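Local coordinates for peptidylprolyl Isomerase (Naegleria fowleri, PDB 6B4P), which probably catalyses the cis-trans isomerisation of peptide bonds that precede proline, as a member of the FKBP family of peptidyl-prolyl isomerases, at residues A[22-27]-A[90-95]; A[75-80]-A[98-103]. One frame throughout, in Å; residues are numbered along the deposited sequence. Where two conformers were deposited one is given.

Overall arrangement
Contact 1 pairs two antiparallel strands, 23-26 and 91-96, of the curled FKBP sheet; contact 2 joins the start of helix 77-84 to the loop that follows strand 91-96. They lie about 15 Å apart, centre to centre, and their segments alternate along the chain. Leu22, just ahead of strand 23-26, connects them: its CD1 packs 3.8 Å from Gly78 CA and its CD2 4.0 Å from Tyr100 CD1, so one side chain of contact 1 touches both partners of contact 2. In FKBPs the proline pocket is floored by a tryptophan at the start of this helix; Trp79 matches it, so segment 75-80 of contact 2 probably supplies the pocket floor, whereas contact 1 lies away from it in the sheet.

Contact 1 of 2, residues A[22-27]-A[90-95]; sequences LKKKII and EKSYFE
Leu22 turns its CD1 toward the carbonyl of Glu95 (CD1 to Glu95 O 3.7 Å). Beside it, Glu95 N donates to Lys23 O at 3.0 Å, while the return bond from Lys23 N is weak. The extended side chains of this pair run alongside each other; their direct ion pair is long, and a water accepts from Lys23 NZ and donates to Glu95 OE1. Lys24 lays its CB over one face of the Phe94 ring, a CH-pi contact 3.9 Å from the centroid. With CG set between backbone N and carbonyl carbon (chi1 76°), its straight chain passes along the ring to a salt bridge, NZ meeting the syn lone pair of Glu90 OE2 at 2.8 Å. A water links NZ to Glu90 OE1, and Ser85 OG also bonds NZ. Ser92 OG donates to OE2 of Glu90 from the anti side at 2.6 Å, 26° out of the carboxylate plane. Strands 23-26 and 91-96 are antiparallel neighbours in the FKBP sheet, with strand 117-126 on the other side of the latter. Lys25 N to Tyr93 O and Tyr93 N to Lys25 O are both 2.8 Å. Ile26 rests CG1 on Ser92 OG. Ile27 N donates to Lys91 O, and its CD1 packs against Tyr93 CB.

Contact 2 of 2, residues A[75-80]-A[98-103]; sequences VIRGWD and SDYAYG
In one of its two conformers, Arg77 stacks its guanidinium on the ring of Tyr100, the planes 22° apart and the centres 3.8 Å apart. NH2 sits over the middle of the ring, while CZ is off-centre in a cation-pi contact. The chain leaves with CG opposite the backbone N (chi1 -174°), then bends at chi3 (62°), which brings the flat group over the tyrosine face. In that conformer NH2 donates to Asp99 O at 3.1 Å, nearly within the guanidinium plane but from above the carbonyl plane, and a water joins NE to that same oxygen. The Asp99 carboxylate instead has its salt bridge with Arg21. Gly78 N gives the direct backbone link, reaching a lone pair of Tyr100 O at 2.9 Å. A second water accepts from Arg77 N and donates to Ala101 O. Apolar packing falls to Ile76, at the N-cap position. Its CG2 makes a CH-pi contact over one face of the Tyr102 ring, 3.7 Å from the centroid, and CD1 meets Ala101 CB at 4.1 Å. Ile76 and Tyr102 match residues lining the FKBP proline pocket and probably form part of its wall. Helix 77-84 is thereby tied to the 3-10 turn 98-100 and the residues after it, packed against strand 117-126: Ile76 touches Phe119, Ala101 and Tyr102 touch Leu117, and Ala101 also reaches Ile96 on strand 91-96.

Contact 1 of 2, residues A[22-27]-A[90-95]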
loop_
_atom_site.group_PDB
_atom_site.type_symbol
_atom_site.label_atom_id
_atom_site.label_comp_id
_atom_site.label_asym_id
_atom_site.label_seq_id
_atom_site.Cartn_x
_atom_site.Cartn_y
_atom_site.Cartn_z
ATOM N N LEU A 22 -6.636 9.110 -2.666
ATOM C CA LEU A 22 -5.588 8.168 -2.292
ATOM C C LEU A 22 -4.457 8.992 -1.691
ATOM O O LEU A 22 -3.942 9.904 -2.346
ATOM C CB LEU A 22 -5.088 7.382 -3.506
ATOM C CG LEU A 22 -3.884 6.449 -3.314
ATOM C CD1 LEU A 22 -4.302 5.242 -2.491
ATOM C CD2 LEU A 22 -3.313 6.016 -4.661
ATOM N N LYS A 23 -4.083 8.699 -0.448
ATOM C CA LYS A 23 -3.178 9.597 0.256
ATOM C C LYS A 23 -2.379 8.815 1.282
ATOM O O LYS A 23 -2.764 7.711 1.675
ATOM C CB LYS A 23 -3.963 10.724 0.923
ATOM C CG LYS A 23 -5.035 10.207 1.873
ATOM C CD LYS A 23 -5.901 11.315 2.429
ATOM C CE LYS A 23 -6.856 10.725 3.438
ATOM N NZ LYS A 23 -7.487 11.772 4.281
ATOM N N LYS A 24 -1.265 9.400 1.727
ATOM C CA LYS A 24 -0.407 8.733 2.695
ATOM C C LYS A 24 0.161 9.717 3.710
ATOM O O LYS A 24 0.224 10.929 3.483
ATOM C CB LYS A 24 0.756 7.993 2.011
ATOM C CG LYS A 24 1.859 8.928 1.536
ATOM C CD LYS A 24 2.993 8.174 0.811
ATOM C CE LYS A 24 4.079 9.143 0.396
ATOM N NZ LYS A 24 5.221 8.467 -0.333
ATOM N N LYS A 25 0.560 9.161 4.852
ATOM C CA LYS A 25 1.380 9.839 5.851
ATOM C C LYS A 25 2.686 9.069 5.961
ATOM O O LYS A 25 2.666 7.839 6.069
ATOM C CB LYS A 25 0.683 9.885 7.213
ATOM C CG LYS A 25 -0.555 10.777 7.261
ATOM C CD LYS A 25 -1.481 10.401 8.411
ATOM C CE LYS A 25 -0.762 10.345 9.744
ATOM N NZ LYS A 25 -1.697 9.917 10.828
ATOM N N ILE A 26 3.815 9.778 5.933
ATOM C CA ILE A 26 5.107 9.112 6.053
ATOM C C ILE A 26 5.375 8.863 7.531
ATOM O O ILE A 26 5.312 9.785 8.351
ATOM C CB ILE A 26 6.229 9.936 5.400
ATOM C CG1 ILE A 26 5.964 10.054 3.897
ATOM C CG2 ILE A 26 7.590 9.291 5.648
ATOM C CD1 ILE A 26 6.962 10.910 3.149
ATOM N N ILE A 27 5.613 7.605 7.881
ATOM C CA ILE A 27 5.942 7.231 9.251
ATOM C C ILE A 27 7.441 7.289 9.481
ATOM O O ILE A 27 7.923 7.914 10.429
ATOM C CB ILE A 27 5.391 5.821 9.553
ATOM C CG1 ILE A 27 3.882 5.771 9.352
ATOM C CG2 ILE A 27 5.790 5.369 10.949
ATOM C CD1 ILE A 27 3.308 4.381 9.489
ATOM N N GLU A 90 11.175 3.480 2.939
ATOM C CA GLU A 90 10.102 4.280 3.517
ATOM C C GLU A 90 9.045 3.388 4.152
ATOM O O GLU A 90 8.721 2.318 3.638
ATOM C CB GLU A 90 9.487 5.156 2.426
ATOM C CG GLU A 90 8.293 6.002 2.860
ATOM C CD GLU A 90 7.815 6.879 1.728
ATOM O OE1 GLU A 90 8.676 7.473 1.039
ATOM O OE2 GLU A 90 6.581 6.952 1.524
ATOM N N LYS A 91 8.529 3.816 5.302
ATOM C CA LYS A 91 7.324 3.225 5.873
ATOM C C LYS A 91 6.263 4.313 5.890
ATOM O O LYS A 91 6.496 5.392 6.439
ATOM C CB LYS A 91 7.568 2.678 7.282
ATOM C CG LYS A 91 6.347 1.950 7.856
ATOM C CD LYS A 91 6.689 1.244 9.172
ATOM C CE LYS A 91 5.457 0.611 9.793
ATOM N NZ LYS A 91 5.756 -0.001 11.121
ATOM N N SER A 92 5.121 4.038 5.267
ATOM C CA SER A 92 4.060 5.028 5.156
ATOM C C SER A 92 2.714 4.386 5.431
ATOM O O SER A 92 2.552 3.166 5.380
ATOM C CB SER A 92 4.061 5.694 3.780
ATOM O OG SER A 92 5.164 6.592 3.722
ATOM N N TYR A 93 1.757 5.247 5.762
ATOM C CA TYR A 93 0.396 4.856 6.110
ATOM C C TYR A 93 -0.539 5.400 5.042
ATOM O O TYR A 93 -0.547 6.605 4.785
ATOM C CB TYR A 93 0.043 5.415 7.485
ATOM C CG TYR A 93 -1.300 5.024 8.039
ATOM C CD1 TYR A 93 -1.631 3.687 8.252
ATOM C CD2 TYR A 93 -2.224 5.992 8.399
ATOM C CE1 TYR A 93 -2.852 3.336 8.801
ATOM C CE2 TYR A 93 -3.445 5.648 8.936
ATOM C CZ TYR A 93 -3.753 4.320 9.133
ATOM O OH TYR A 93 -4.970 3.987 9.686
ATOM N N PHE A 94 -1.297 4.512 4.410
ATOM C CA PHE A 94 -2.120 4.853 3.258
ATOM C C PHE A 94 -3.597 4.705 3.573
ATOM O O PHE A 94 -4.021 3.707 4.161
ATOM C CB PHE A 94 -1.792 3.947 2.065
ATOM C CG PHE A 94 -0.417 4.137 1.503
ATOM C CD1 PHE A 94 -0.221 4.907 0.369
ATOM C CD2 PHE A 94 0.680 3.516 2.089
ATOM C CE1 PHE A 94 1.063 5.065 -0.170
ATOM C CE2 PHE A 94 1.963 3.669 1.541
ATOM C CZ PHE A 94 2.144 4.445 0.417
ATOM N N GLU A 95 -4.384 5.690 3.148
ATOM C CA GLU A 95 -5.828 5.548 3.045
ATOM C C GLU A 95 -6.170 5.255 1.594
ATOM O O GLU A 95 -5.864 6.064 0.708
ATOM C CB GLU A 95 -6.536 6.810 3.518
ATOM C CG GLU A 95 -8.041 6.665 3.494
ATOM C CD GLU A 95 -8.749 7.737 4.300
ATOM O OE1 GLU A 95 -8.466 7.870 5.511
ATOM O OE2 GLU A 95 -9.555 8.474 3.703
HETATM O O HOH W 1 -8.437 10.308 6.503
HETATM O O HOH W 2 8.137 9.632 -0.530
#

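Contact 2 of 2, residues A[75-80]-A[98-103]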
loop_
_atom_site.group_PDB
_atom_site.type_symbol
_atom_site.label_atom_id
_atom_site.label_comp_id
_atom_site.label_asym_id
_atom_site.label_seq_id
_atom_site.Cartn_x
_atom_site.Cartn_y
_atom_site.Cartn_z
ATOM N N VAL A 75 -1.675 -5.911 -8.457
ATOM C CA VAL A 75 -2.148 -5.582 -7.126
ATOM C C VAL A 75 -3.168 -4.464 -7.275
ATOM O O VAL A 75 -3.373 -3.933 -8.366
ATOM C CB VAL A 75 -1.006 -5.154 -6.182
ATOM C CG1 VAL A 75 -0.051 -6.318 -5.922
ATOM C CG2 VAL A 75 -0.274 -3.950 -6.764
ATOM N N ILE A 76 -3.790 -4.085 -6.159
ATOM C CA ILE A 76 -4.776 -3.014 -6.228
ATOM C C ILE A 76 -4.110 -1.719 -6.678
ATOM O O ILE A 76 -2.914 -1.485 -6.444
ATOM C CB ILE A 76 -5.507 -2.821 -4.887
ATOM C CG1 ILE A 76 -4.529 -2.550 -3.741
ATOM C CG2 ILE A 76 -6.395 -4.035 -4.602
ATOM C CD1 ILE A 76 -5.226 -2.253 -2.415
ATOM N N ARG A 77 -4.904 -0.868 -7.342
ATOM C CA ARG A 77 -4.360 0.357 -7.924
ATOM C C ARG A 77 -3.699 1.235 -6.868
ATOM O O ARG A 77 -2.668 1.871 -7.131
ATOM C CB ARG A 77 -5.471 1.123 -8.641
ATOM C CG ARG A 77 -4.982 2.342 -9.396
ATOM C CD ARG A 77 -6.012 2.772 -10.425
ATOM N NE ARG A 77 -7.283 3.159 -9.818
ATOM C CZ ARG A 77 -7.700 4.416 -9.707
ATOM N NH1 ARG A 77 -6.944 5.405 -10.164
ATOM N NH2 ARG A 77 -8.872 4.686 -9.145
ATOM N N GLY A 78 -4.280 1.292 -5.668
ATOM C CA GLY A 78 -3.685 2.098 -4.615
ATOM C C GLY A 78 -2.299 1.635 -4.217
ATOM O O GLY A 78 -1.476 2.443 -3.777
ATOM N N TRP A 79 -2.015 0.336 -4.358
ATOM C CA TRP A 79 -0.662 -0.145 -4.107
ATOM C C TRP A 79 0.289 0.189 -5.256
ATOM O O TRP A 79 1.431 0.596 -5.010
ATOM C CB TRP A 79 -0.665 -1.652 -3.867
ATOM C CG TRP A 79 -0.944 -2.073 -2.461
ATOM C CD1 TRP A 79 -1.689 -1.412 -1.514
ATOM C CD2 TRP A 79 -0.476 -3.262 -1.842
ATOM N NE1 TRP A 79 -1.705 -2.139 -0.344
ATOM C CE2 TRP A 79 -0.969 -3.280 -0.524
ATOM C CE3 TRP A 79 0.323 -4.330 -2.283
ATOM C CZ2 TRP A 79 -0.686 -4.321 0.361
ATOM C CZ3 TRP A 79 0.586 -5.364 -1.411
ATOM C CH2 TRP A 79 0.085 -5.350 -0.099
ATOM N N ASP A 80 -0.139 0.011 -6.511
ATOM C CA ASP A 80 0.726 0.402 -7.621
ATOM C C ASP A 80 1.063 1.889 -7.534
ATOM O O ASP A 80 2.228 2.284 -7.641
ATOM C CB ASP A 80 0.053 0.082 -8.959
ATOM C CG ASP A 80 0.539 -1.226 -9.587
ATOM O OD1 ASP A 80 1.548 -1.814 -9.140
ATOM O OD2 ASP A 80 -0.117 -1.665 -10.555
ATOM N N SER A 98 -12.211 2.591 -1.840
ATOM C CA SER A 98 -12.610 1.349 -2.487
ATOM C C SER A 98 -12.370 1.392 -3.992
ATOM O O SER A 98 -12.009 0.367 -4.587
ATOM C CB SER A 98 -14.080 1.041 -2.179
ATOM O OG SER A 98 -14.940 2.028 -2.718
ATOM N N ASP A 99 -12.511 2.563 -4.613
ATOM C CA ASP A 99 -12.257 2.619 -6.047
ATOM C C ASP A 99 -10.769 2.563 -6.383
ATOM O O ASP A 99 -10.430 2.539 -7.576
ATOM C CB ASP A 99 -12.913 3.858 -6.679
ATOM C CG ASP A 99 -12.520 5.163 -6.012
ATOM O OD1 ASP A 99 -12.298 5.188 -4.791
ATOM O OD2 ASP A 99 -12.464 6.191 -6.722
ATOM N N TYR A 100 -9.891 2.545 -5.380
ATOM C CA TYR A 100 -8.477 2.248 -5.570
ATOM C C TYR A 100 -8.125 0.878 -5.011
ATOM O O TYR A 100 -6.942 0.521 -4.955
ATOM C CB TYR A 100 -7.594 3.328 -4.921
ATOM C CG TYR A 100 -7.671 4.679 -5.594
ATOM C CD1 TYR A 100 -6.724 5.066 -6.533
ATOM C CD2 TYR A 100 -8.705 5.563 -5.302
ATOM C CE1 TYR A 100 -6.803 6.305 -7.156
ATOM C CE2 TYR A 100 -8.782 6.792 -5.911
ATOM C CZ TYR A 100 -7.834 7.156 -6.842
ATOM O OH TYR A 100 -7.927 8.387 -7.448
ATOM N N ALA A 101 -9.126 0.116 -4.563
ATOM C CA ALA A 101 -8.884 -1.191 -3.965
ATOM C C ALA A 101 -9.761 -2.224 -4.667
ATOM O O ALA A 101 -9.596 -2.452 -5.869
ATOM C CB ALA A 101 -9.140 -1.154 -2.454
ATOM N N TYR A 102 -10.706 -2.837 -3.955
ATOM C CA TYR A 102 -11.519 -3.895 -4.539
ATOM C C TYR A 102 -12.903 -3.423 -4.953
ATOM O O TYR A 102 -13.728 -4.246 -5.363
ATOM C CB TYR A 102 -11.611 -5.082 -3.577
ATOM C CG TYR A 102 -10.253 -5.694 -3.314
ATOM C CD1 TYR A 102 -9.573 -5.449 -2.119
ATOM C CD2 TYR A 102 -9.626 -6.483 -4.271
ATOM C CE1 TYR A 102 -8.319 -5.992 -1.881
ATOM C CE2 TYR A 102 -8.373 -7.035 -4.036
ATOM C CZ TYR A 102 -7.722 -6.782 -2.844
ATOM O OH TYR A 102 -6.478 -7.315 -2.613
ATOM N N GLY A 103 -13.167 -2.120 -4.898
ATOM C CA GLY A 103 -14.420 -1.617 -5.434
ATOM C C GLY A 103 -15.610 -2.180 -4.689
ATOM O O GLY A 103 -15.611 -2.280 -3.457
HETATM O O HOH W 3 -7.793 -1.591 -7.707
HETATM O O HOH W 4 -8.869 0.566 -9.280
#